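Local coordinates for protein branched-chain alpha-ketoacid decarboxylase (Lactococcus lactis, PDB 2VBF) that probably decarboxylates branched-chain and aromatic alpha-keto acids to aldehydes, using thiamine diphosphate and a magnesium ion as cofactors, at residues Thr249-Val252 against Ser253-Leu257; Ser309-Gly312 against Ala313-His316; Asp340-Phe343 against Arg344-Val347; Ile356-Glu359 against Gly360-Asp364. All coordinates share one frame; numbering follows the deposited sequence.

Interaction 1. Residues Thr249-Val252 against Ser253-Leu257; sequences TQFV and SETKL
Phe-251 and Thr-255 meet twice, once through oxygen and once through carbon, where a helix runs out. The carbonyl oxygen of Phe-251 is gripped by two donors of one residue: Thr-255 N lies 3.1 Å from Phe-251 O and Thr-255 OG1 only 2.8 Å from it, the two arriving from opposite faces of the carbonyl plane. This double grip depends on the threonine torsion, for OG1 sits between its own backbone N and carbonyl carbon (chi1 61°), turned back toward the preceding turn. The other branch lies beside the backbone N and brings Thr-255 CG2 to 3.7 Å from Phe-251 CE1, obliquely to the ring. Farther round the same ring, Leu-257 CD1 rests 3.8 Å from both Phe-251 CE2 and CZ, so methyls of Thr-255 and Leu-257 meet the ring at two places, with Leu-350 a further neighbour.

The backbone explains why Leu-257 can reach back. The last of the i to i+4 bonds, from Lys-256 N to Val-252 O, is weak (127° at the hydrogen), and Lys-256 then takes a positive phi that ends the helix. Leu-257 N, now turned, makes a weak bond to Thr-255 OG1, while Leu-257 O comes within 3.3 Å of Val-252 CG1.

Outside this turn, Glu-254 OE1 is hydrogen-bonded to Ser-351 and Leu-257 O to Ser-275. The contact thus closes helix 245-255 before strand 259-261 of the central domain's mixed sheet, with Phe-251 and Leu-257 both packed on Leu-225 of helix 212-227.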
loop_
_atom_site.group_PDB
_atom_site.type_symbol
_atom_site.label_atom_id
_atom_site.label_comp_id
_atom_site.label_asym_id
_atom_site.label_seq_id
_atom_site.Cartn_x
_atom_site.Cartn_y
_atom_site.Cartn_z
ATOM N N THR A 249 20.831 -5.788 28.991
ATOM C CA THR A 249 22.084 -6.490 28.772
ATOM C C THR A 249 23.016 -6.255 29.961
ATOM O O THR A 249 23.580 -7.211 30.480
ATOM C CB THR A 249 22.732 -6.066 27.434
ATOM O OG1 THR A 249 21.921 -6.546 26.340
ATOM C CG2 THR A 249 24.133 -6.597 27.292
ATOM N N GLN A 250 23.109 -5.005 30.420
ATOM C CA GLN A 250 23.952 -4.660 31.576
ATOM C C GLN A 250 23.452 -5.353 32.843
ATOM O O GLN A 250 24.243 -5.904 33.607
ATOM C CB GLN A 250 24.009 -3.141 31.798
ATOM C CG GLN A 250 25.044 -2.688 32.845
ATOM C CD GLN A 250 25.143 -1.170 32.967
ATOM O OE1 GLN A 250 24.211 -0.512 33.414
ATOM N NE2 GLN A 250 26.290 -0.614 32.581
ATOM N N PHE A 251 22.144 -5.309 33.073
ATOM C CA PHE A 251 21.535 -5.997 34.231
ATOM C C PHE A 251 21.850 -7.500 34.245
ATOM O O PHE A 251 22.307 -8.051 35.254
ATOM C CB PHE A 251 20.022 -5.778 34.238
ATOM C CG PHE A 251 19.295 -6.554 35.305
ATOM C CD1 PHE A 251 19.563 -6.318 36.651
ATOM C CD2 PHE A 251 18.345 -7.512 34.968
ATOM C CE1 PHE A 251 18.893 -7.017 37.648
ATOM C CE2 PHE A 251 17.669 -8.223 35.967
ATOM C CZ PHE A 251 17.949 -7.972 37.302
ATOM N N VAL A 252 21.625 -8.155 33.116
ATOM C CA VAL A 252 21.883 -9.596 32.993
ATOM C C VAL A 252 23.371 -9.909 33.130
ATOM O O VAL A 252 23.743 -10.917 33.737
ATOM C CB VAL A 252 21.321 -10.147 31.644
ATOM C CG1 VAL A 252 21.782 -11.566 31.387
ATOM C CG2 VAL A 252 19.802 -10.041 31.649
ATOM N N SER A 253 24.215 -9.046 32.556
ATOM C CA SER A 253 25.660 -9.190 32.631
ATOM C C SER A 253 26.130 -9.194 34.091
ATOM O O SER A 253 26.888 -10.066 34.513
ATOM C CB SER A 253 26.319 -8.023 31.874
ATOM O OG SER A 253 27.715 -8.139 31.862
ATOM N N GLU A 254 25.668 -8.199 34.844
ATOM C CA GLU A 254 26.120 -7.982 36.223
ATOM C C GLU A 254 25.639 -9.102 37.159
ATOM O O GLU A 254 26.380 -9.536 38.050
ATOM C CB GLU A 254 25.672 -6.597 36.723
ATOM C CG GLU A 254 26.383 -5.443 35.995
ATOM C CD GLU A 254 25.824 -4.039 36.291
ATOM O OE1 GLU A 254 24.722 -3.929 36.848
ATOM O OE2 GLU A 254 26.498 -3.037 35.941
ATOM N N THR A 255 24.415 -9.572 36.936
ATOM C CA THR A 255 23.767 -10.574 37.810
ATOM C C THR A 255 23.971 -12.034 37.375
ATOM O O THR A 255 23.681 -12.949 38.150
ATOM C CB THR A 255 22.244 -10.345 37.870
ATOM O OG1 THR A 255 21.698 -10.481 36.550
ATOM C CG2 THR A 255 21.915 -8.968 38.414
ATOM N N LYS A 256 24.419 -12.236 36.129
ATOM C CA LYS A 256 24.644 -13.556 35.517
ATOM C C LYS A 256 23.362 -14.366 35.329
ATOM O O LYS A 256 23.422 -15.577 35.130
ATOM C CB LYS A 256 25.676 -14.377 36.313
ATOM C CG LYS A 256 26.935 -13.602 36.628
ATOM C CD LYS A 256 28.013 -14.510 37.204
ATOM C CE LYS A 256 29.272 -13.710 37.587
ATOM N NZ LYS A 256 28.955 -12.617 38.557
ATOM N N LEU A 257 22.211 -13.692 35.363
ATOM C CA LEU A 257 20.920 -14.388 35.308
ATOM C C LEU A 257 20.727 -15.046 33.951
ATOM O O LEU A 257 21.039 -14.436 32.927
ATOM C CB LEU A 257 19.762 -13.422 35.570
ATOM C CG LEU A 257 19.578 -12.947 37.015
ATOM C CD1 LEU A 257 18.723 -11.684 37.063
ATOM C CD2 LEU A 257 18.969 -14.066 37.881
#

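Interaction 2. Residues Ser309-Gly312 against Ala313-His316; sequences SSTG and AFTH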
loop_
_atom_site.group_PDB
_atom_site.type_symbol
_atom_site.label_atom_id
_atom_site.label_comp_id
_atom_site.label_asym_id
_atom_site.label_seq_id
_atom_site.Cartn_x
_atom_site.Cartn_y
_atom_site.Cartn_z
ATOM N N SER A 309 3.395 -17.215 16.219
ATOM C CA SER A 309 4.687 -17.459 15.550
ATOM C C SER A 309 5.897 -17.459 16.497
ATOM O O SER A 309 6.972 -17.941 16.124
ATOM C CB SER A 309 4.920 -16.432 14.438
ATOM O OG SER A 309 3.849 -16.431 13.511
ATOM N N SER A 310 5.712 -16.916 17.697
ATOM C CA SER A 310 6.776 -16.773 18.699
ATOM C C SER A 310 6.625 -17.742 19.881
ATOM O O SER A 310 7.405 -17.687 20.842
ATOM C CB SER A 310 6.823 -15.330 19.223
ATOM O OG SER A 310 5.592 -14.930 19.790
ATOM N N THR A 311 5.636 -18.634 19.812
ATOM C CA THR A 311 5.412 -19.638 20.861
ATOM C C THR A 311 5.214 -21.065 20.320
ATOM O O THR A 311 4.670 -21.925 21.017
ATOM C CB THR A 311 4.206 -19.262 21.771
ATOM O OG1 THR A 311 2.995 -19.231 21.000
ATOM C CG2 THR A 311 4.441 -17.922 22.446
ATOM N N GLY A 312 5.675 -21.319 19.092
ATOM C CA GLY A 312 5.466 -22.617 18.447
ATOM C C GLY A 312 3.990 -22.970 18.387
ATOM O O GLY A 312 3.602 -24.100 18.713
ATOM N N ALA A 313 3.174 -21.981 18.004
ATOM C CA ALA A 313 1.705 -22.084 17.957
ATOM C C ALA A 313 1.090 -22.358 19.335
ATOM O O ALA A 313 0.277 -23.279 19.509
ATOM C CB ALA A 313 1.248 -23.130 16.919
ATOM N N PHE A 314 1.495 -21.534 20.300
ATOM C CA PHE A 314 0.952 -21.543 21.653
ATOM C C PHE A 314 1.237 -22.854 22.394
ATOM O O PHE A 314 0.402 -23.326 23.161
ATOM C CB PHE A 314 -0.551 -21.251 21.622
ATOM C CG PHE A 314 -0.915 -19.987 20.866
ATOM C CD1 PHE A 314 -0.518 -18.747 21.332
ATOM C CD2 PHE A 314 -1.658 -20.046 19.696
ATOM C CE1 PHE A 314 -0.870 -17.580 20.658
ATOM C CE2 PHE A 314 -2.012 -18.879 19.015
ATOM C CZ PHE A 314 -1.607 -17.650 19.496
ATOM N N THR A 315 2.426 -23.416 22.179
ATOM C CA THR A 315 2.853 -24.638 22.878
ATOM C C THR A 315 3.869 -24.349 24.001
ATOM O O THR A 315 4.587 -25.244 24.437
ATOM C CB THR A 315 3.456 -25.663 21.893
ATOM O OG1 THR A 315 4.534 -25.075 21.162
ATOM C CG2 THR A 315 2.392 -26.168 20.906
ATOM N N HIS A 316 3.919 -23.094 24.441
ATOM C CA HIS A 316 4.727 -22.666 25.584
ATOM C C HIS A 316 4.156 -23.182 26.906
ATOM O O HIS A 316 2.966 -23.506 27.002
ATOM C CB HIS A 316 4.817 -21.134 25.626
ATOM C CG HIS A 316 3.482 -20.452 25.706
ATOM N ND1 HIS A 316 2.572 -20.481 24.671
ATOM C CD2 HIS A 316 2.908 -19.721 26.691
ATOM C CE1 HIS A 316 1.492 -19.804 25.018
ATOM N NE2 HIS A 316 1.668 -19.334 26.238
#
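A left-handed alpha-turn runs from Thr-311 to Thr-315, in the long connection between strands 298-302 and 323-326. Its three inner residues, Gly-312, Ala-313 and Phe-314, all have positive phi, from 56° to 64°, and make a single turn of left-handed helix, closed by Thr-315 N donating to Thr-311 O at 2.9 Å. Glycine suits its place well, since a beta carbon on Gly-312 would collide with Thr-315 OG1; Ala-313 and Phe-314 adopt the same conformation in spite of their side chains.

Both threonines use their hydroxyls on the turn. In an ST motif, Thr-311 OG1 accepts from Phe-314 N at 2.8 Å, and it in turn is bonded to Thr-307 O, so one hydroxyl links the turn to the chain before it. Its torsion makes this possible, with OG1 between the backbone N and the carbonyl carbon (chi1 63°), which brings it to Phe-314 N. Thr-315 OG1 lies 2.8 Å from Gly-312 O and 3.2 Å from Thr-311 O, and the same hydroxyl accepts a hydrogen bond from Lys-283 N.

The outer side chains join the turn to its surroundings. Ala-313 packs on Met-561 and Leu-564 of helix 556-568, and Phe-314 reaches Gln-568 there and also Phe-133 of the second subunit, which places the turn near the dimer interface. His-316 runs alongside Thr-311; its buried ND1, which has no polar partner in the model, lies 3.5 Å from Thr-311 CB.

Interaction 3. Residues Asp340-Phe343 against Arg344-Val347; sequences DFDF and RAVV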
loop_
_atom_site.group_PDB
_atom_site.type_symbol
_atom_site.label_atom_id
_atom_site.label_comp_id
_atom_site.label_asym_id
_atom_site.label_seq_id
_atom_site.Cartn_x
_atom_site.Cartn_y
_atom_site.Cartn_z
ATOM N N ASP A 340 -0.725 0.650 37.537
ATOM C CA ASP A 340 -0.233 1.953 38.005
ATOM C C ASP A 340 1.295 2.031 38.117
ATOM O O ASP A 340 1.845 2.297 39.187
ATOM C CB ASP A 340 -0.912 2.340 39.335
ATOM C CG ASP A 340 -0.647 1.338 40.466
ATOM O OD1 ASP A 340 -0.489 0.125 40.188
ATOM O OD2 ASP A 340 -0.613 1.774 41.640
ATOM N N PHE A 341 1.982 1.814 37.001
ATOM C CA PHE A 341 3.442 1.885 36.974
ATOM C C PHE A 341 3.934 2.244 35.576
ATOM O O PHE A 341 3.231 2.005 34.588
ATOM C CB PHE A 341 4.042 0.537 37.381
ATOM C CG PHE A 341 3.929 -0.504 36.312
ATOM C CD1 PHE A 341 4.980 -0.735 35.432
ATOM C CD2 PHE A 341 2.752 -1.215 36.152
ATOM C CE1 PHE A 341 4.861 -1.669 34.422
ATOM C CE2 PHE A 341 2.629 -2.147 35.153
ATOM C CZ PHE A 341 3.689 -2.377 34.284
ATOM N N ASP A 342 5.144 2.793 35.502
ATOM C CA ASP A 342 5.821 3.031 34.226
ATOM C C ASP A 342 6.841 1.927 33.935
ATOM O O ASP A 342 7.799 1.729 34.683
ATOM C CB ASP A 342 6.521 4.391 34.225
ATOM C CG ASP A 342 7.148 4.718 32.880
ATOM O OD1 ASP A 342 6.396 5.055 31.937
ATOM O OD2 ASP A 342 8.384 4.637 32.763
ATOM N N PHE A 343 6.623 1.224 32.828
ATOM C CA PHE A 343 7.506 0.153 32.355
ATOM C C PHE A 343 8.983 0.579 32.243
ATOM O O PHE A 343 9.875 -0.100 32.751
ATOM C CB PHE A 343 6.969 -0.331 31.001
ATOM C CG PHE A 343 7.830 -1.345 30.321
ATOM C CD1 PHE A 343 7.835 -2.666 30.740
ATOM C CD2 PHE A 343 8.599 -0.992 29.218
ATOM C CE1 PHE A 343 8.624 -3.610 30.103
ATOM C CE2 PHE A 343 9.389 -1.940 28.576
ATOM C CZ PHE A 343 9.396 -3.242 29.016
ATOM N N ARG A 344 9.235 1.691 31.560
ATOM C CA ARG A 344 10.599 2.189 31.380
ATOM C C ARG A 344 11.271 2.433 32.730
ATOM O O ARG A 344 12.412 2.007 32.958
ATOM C CB ARG A 344 10.574 3.482 30.563
ATOM C CG ARG A 344 11.922 4.160 30.332
ATOM C CD ARG A 344 11.711 5.633 30.032
ATOM N NE ARG A 344 12.953 6.370 29.814
ATOM C CZ ARG A 344 13.013 7.677 29.553
ATOM N NH1 ARG A 344 11.898 8.402 29.465
ATOM N NH2 ARG A 344 14.193 8.264 29.368
ATOM N N ALA A 345 10.543 3.116 33.614
ATOM C CA ALA A 345 11.020 3.422 34.970
ATOM C C ALA A 345 11.430 2.158 35.715
ATOM O O ALA A 345 12.512 2.093 36.301
ATOM C CB ALA A 345 9.945 4.180 35.756
ATOM N N VAL A 346 10.582 1.140 35.668
ATOM C CA VAL A 346 10.864 -0.083 36.411
ATOM C C VAL A 346 12.073 -0.811 35.819
ATOM O O VAL A 346 12.992 -1.188 36.546
ATOM C CB VAL A 346 9.622 -0.997 36.521
ATOM C CG1 VAL A 346 9.979 -2.292 37.225
ATOM C CG2 VAL A 346 8.506 -0.277 37.279
ATOM N N VAL A 347 12.106 -0.966 34.496
ATOM C CA VAL A 347 13.208 -1.685 33.853
ATOM C C VAL A 347 14.549 -0.994 34.096
ATOM O O VAL A 347 15.549 -1.659 34.368
ATOM C CB VAL A 347 12.949 -1.882 32.341
ATOM C CG1 VAL A 347 14.166 -2.487 31.647
ATOM C CG2 VAL A 347 11.725 -2.761 32.146
HETATM O O HOH W 1 7.100 3.078 30.098
#
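Asp-342 and Phe-343 carry the contact with Arg-344 through Val-347, one as the N-cap of helix 343-348 and the other as its first residue. With CG anti to the backbone N (chi1 -176°), the Asp-342 carboxylate swings over the start of the helix, and OD2 accepts from Ala-345 N at 2.8 Å. The donor meets this oxygen on its anti side, 22° out of the carboxylate plane. The second oxygen serves the same end through water 1, which donates to Asp-342 OD1 at 2.8 Å and accepts from Arg-344 N at 2.9 Å. One side chain thus serves two amides of the first turn, one directly and one through the water; an alanine here would probably leave Ala-345 N without its acceptor and set the bridging water loose.

Phe-343 works on the apolar side. The ring and Val-347 run out from the helix together, and Val-347 CG2 makes a CH-pi contact over one face, 4.0 Å from the centroid of the Phe-343 ring; Leu-244 touches both residues. Just before the cap, Phe-341 CD1 and Val-346 CG2 touch at 4.0 Å, their side chains crossing at about a right angle. Spanning the residues N' and N4, this pair forms a hydrophobic staple.

Arg-344 lays only its CB near the carboxylate, 3.3 Å from Asp-342 OD2, before its extended chain leads off toward Glu-204, a long and weak ion pair. The start of helix 212-227 is close by, and its Glu-214 accepts from Asp-342 N. Placed at amides that begin a helix, the Asp-342 carboxylate is likely to be stabilised in its charged form by the helix dipole.

Interaction 4. Residues Ile356-Glu359 against Gly360-Asp364; sequences IEYE and GQYID
The backbone is extended at Tyr-358, bends at Glu-359 and opens out again from Gly-360, a corner bridged by water 2, which donates to Tyr-358 O at 3.2 Å and to Gly-360 O at 2.9 Å. Into this corner folds the ring of Tyr-358. Its CG stands anti to the backbone N (chi1 180°), which sends the ring forward along the chain until one face lies under Gly-360, whose N sits 3.4 Å above the plane of the Tyr-358 ring and over its centre. Such closeness needs a residue without a side chain, because a beta carbon on Gly-360 would run into the Tyr-358 hydroxyl.

At the far end of the ring Tyr-358 OH donates to Gln-361 O at 2.6 Å, in the carbonyl plane and on a lone pair, with 141° at the oxygen. A phenylalanine in place of Tyr-358 would probably leave Gln-361 O without this donor and the far side of the corner less firmly tied to the ring.

Tyr-362 comes back past the first tyrosine in the opposite direction. Its CE1 touches Tyr-358 CE2 at 3.5 Å, the two ring planes inclined at 34°, and its hydroxyl, near the edge of the Tyr-358 ring, is bound by Lys-256 O.

Both rings also pack on Pro-258. Beyond them, this connection from helix 343-348 to helix 379-389 lies across the surface: Tyr-358 meets Phe-292 of helix 287-295, Tyr-362 rests on Leu-277 of strand 276-279, and Ile-363 reaches both elements.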
loop_
_atom_site.group_PDB
_atom_site.type_symbol
_atom_site.label_atom_id
_atom_site.label_comp_id
_atom_site.label_asym_id
_atom_site.label_seq_id
_atom_site.Cartn_x
_atom_site.Cartn_y
_atom_site.Cartn_z
ATOM N N ILE A 356 22.444 -9.470 43.600
ATOM C CA ILE A 356 21.873 -10.575 42.836
ATOM C C ILE A 356 22.970 -11.220 42.005
ATOM O O ILE A 356 23.597 -10.558 41.170
ATOM C CB ILE A 356 20.710 -10.121 41.916
ATOM C CG1 ILE A 356 19.585 -9.489 42.742
ATOM C CG2 ILE A 356 20.180 -11.313 41.125
ATOM C CD1 ILE A 356 18.603 -8.656 41.939
ATOM N N GLU A 357 23.198 -12.511 42.231
ATOM C CA GLU A 357 24.217 -13.248 41.509
ATOM C C GLU A 357 23.803 -14.709 41.330
ATOM O O GLU A 357 23.751 -15.478 42.294
ATOM C CB GLU A 357 25.561 -13.150 42.235
ATOM C CG GLU A 357 26.725 -13.710 41.437
ATOM C CD GLU A 357 28.039 -13.694 42.208
ATOM O OE1 GLU A 357 28.176 -12.903 43.175
ATOM O OE2 GLU A 357 28.932 -14.484 41.833
ATOM N N TYR A 358 23.486 -15.081 40.090
ATOM C CA TYR A 358 23.183 -16.468 39.756
ATOM C C TYR A 358 24.470 -17.298 39.795
ATOM O O TYR A 358 25.458 -16.933 39.162
ATOM C CB TYR A 358 22.550 -16.563 38.371
ATOM C CG TYR A 358 22.216 -17.971 37.949
ATOM C CD1 TYR A 358 21.215 -18.700 38.592
ATOM C CD2 TYR A 358 22.897 -18.580 36.906
ATOM C CE1 TYR A 358 20.911 -19.996 38.204
ATOM C CE2 TYR A 358 22.599 -19.867 36.513
ATOM C CZ TYR A 358 21.604 -20.568 37.157
ATOM O OH TYR A 358 21.334 -21.849 36.729
ATOM N N GLU A 359 24.443 -18.417 40.520
ATOM C CA GLU A 359 25.623 -19.265 40.705
ATOM C C GLU A 359 25.484 -20.661 40.078
ATOM O O GLU A 359 26.336 -21.523 40.283
ATOM C CB GLU A 359 25.917 -19.408 42.207
ATOM C CG GLU A 359 26.212 -18.088 42.906
ATOM C CD GLU A 359 26.426 -18.253 44.406
ATOM O OE1 GLU A 359 25.437 -18.478 45.140
ATOM O OE2 GLU A 359 27.588 -18.153 44.850
ATOM N N GLY A 360 24.411 -20.889 39.331
ATOM C CA GLY A 360 24.169 -22.171 38.707
ATOM C C GLY A 360 24.734 -22.220 37.310
ATOM O O GLY A 360 25.530 -21.373 36.913
ATOM N N GLN A 361 24.303 -23.232 36.571
ATOM C CA GLN A 361 24.764 -23.470 35.221
ATOM C C GLN A 361 23.715 -22.982 34.235
ATOM O O GLN A 361 22.590 -22.652 34.614
ATOM C CB GLN A 361 25.010 -24.965 35.005
ATOM C CG GLN A 361 26.129 -25.546 35.867
ATOM C CD GLN A 361 27.454 -24.841 35.642
ATOM O OE1 GLN A 361 27.980 -24.178 36.544
ATOM N NE2 GLN A 361 27.989 -24.955 34.426
ATOM N N TYR A 362 24.108 -22.924 32.969
ATOM C CA TYR A 362 23.188 -22.580 31.894
ATOM C C TYR A 362 22.942 -23.885 31.129
ATOM O O TYR A 362 22.688 -24.914 31.750
ATOM C CB TYR A 362 23.791 -21.459 31.042
ATOM C CG TYR A 362 24.198 -20.265 31.884
ATOM C CD1 TYR A 362 23.253 -19.562 32.633
ATOM C CD2 TYR A 362 25.527 -19.851 31.952
ATOM C CE1 TYR A 362 23.614 -18.478 33.413
ATOM C CE2 TYR A 362 25.901 -18.760 32.728
ATOM C CZ TYR A 362 24.941 -18.080 33.461
ATOM O OH TYR A 362 25.312 -17.001 34.227
ATOM N N ILE A 363 22.978 -23.839 29.804
ATOM C CA ILE A 363 22.869 -25.041 28.996
ATOM C C ILE A 363 24.076 -25.109 28.081
ATOM O O ILE A 363 24.682 -24.077 27.779
ATOM C CB ILE A 363 21.548 -25.041 28.184
ATOM C CG1 ILE A 363 21.491 -23.867 27.200
ATOM C CG2 ILE A 363 20.343 -25.003 29.121
ATOM C CD1 ILE A 363 20.210 -23.842 26.383
ATOM N N ASP A 364 24.426 -26.317 27.652
ATOM C CA ASP A 364 25.604 -26.508 26.815
ATOM C C ASP A 364 25.400 -25.783 25.496
ATOM O O ASP A 364 24.386 -25.972 24.825
ATOM C CB ASP A 364 25.873 -27.997 26.563
ATOM C CG ASP A 364 26.259 -28.756 27.833
ATOM O OD1 ASP A 364 26.339 -28.132 28.917
ATOM O OD2 ASP A 364 26.482 -29.986 27.744
HETATM O O HOH W 2 26.943 -18.900 37.157
#

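How the interactions relate
Only interactions 1 and 4 touch. Their centres are 11 Å apart, and the link is largely polar, with two probable hydrogen bonds: Lys-256 O lies 2.5 Å from Tyr-362 OH and Thr-255 O 2.9 Å from Tyr-358 N, so the end of helix 245-255 receives the chain that follows helix 343-348 much later in the sequence. Interaction 3, at the start of helix 343-348, comes within about 6 Å (nearest atoms) of interaction 1 without contact; helix 212-227 borders both. Interaction 2 stands apart, its nearest atoms about 15 Å from interactions 3 and 4 and about 18 Å from interaction 1. All four lie away from the thiamine diphosphate and magnesium sites.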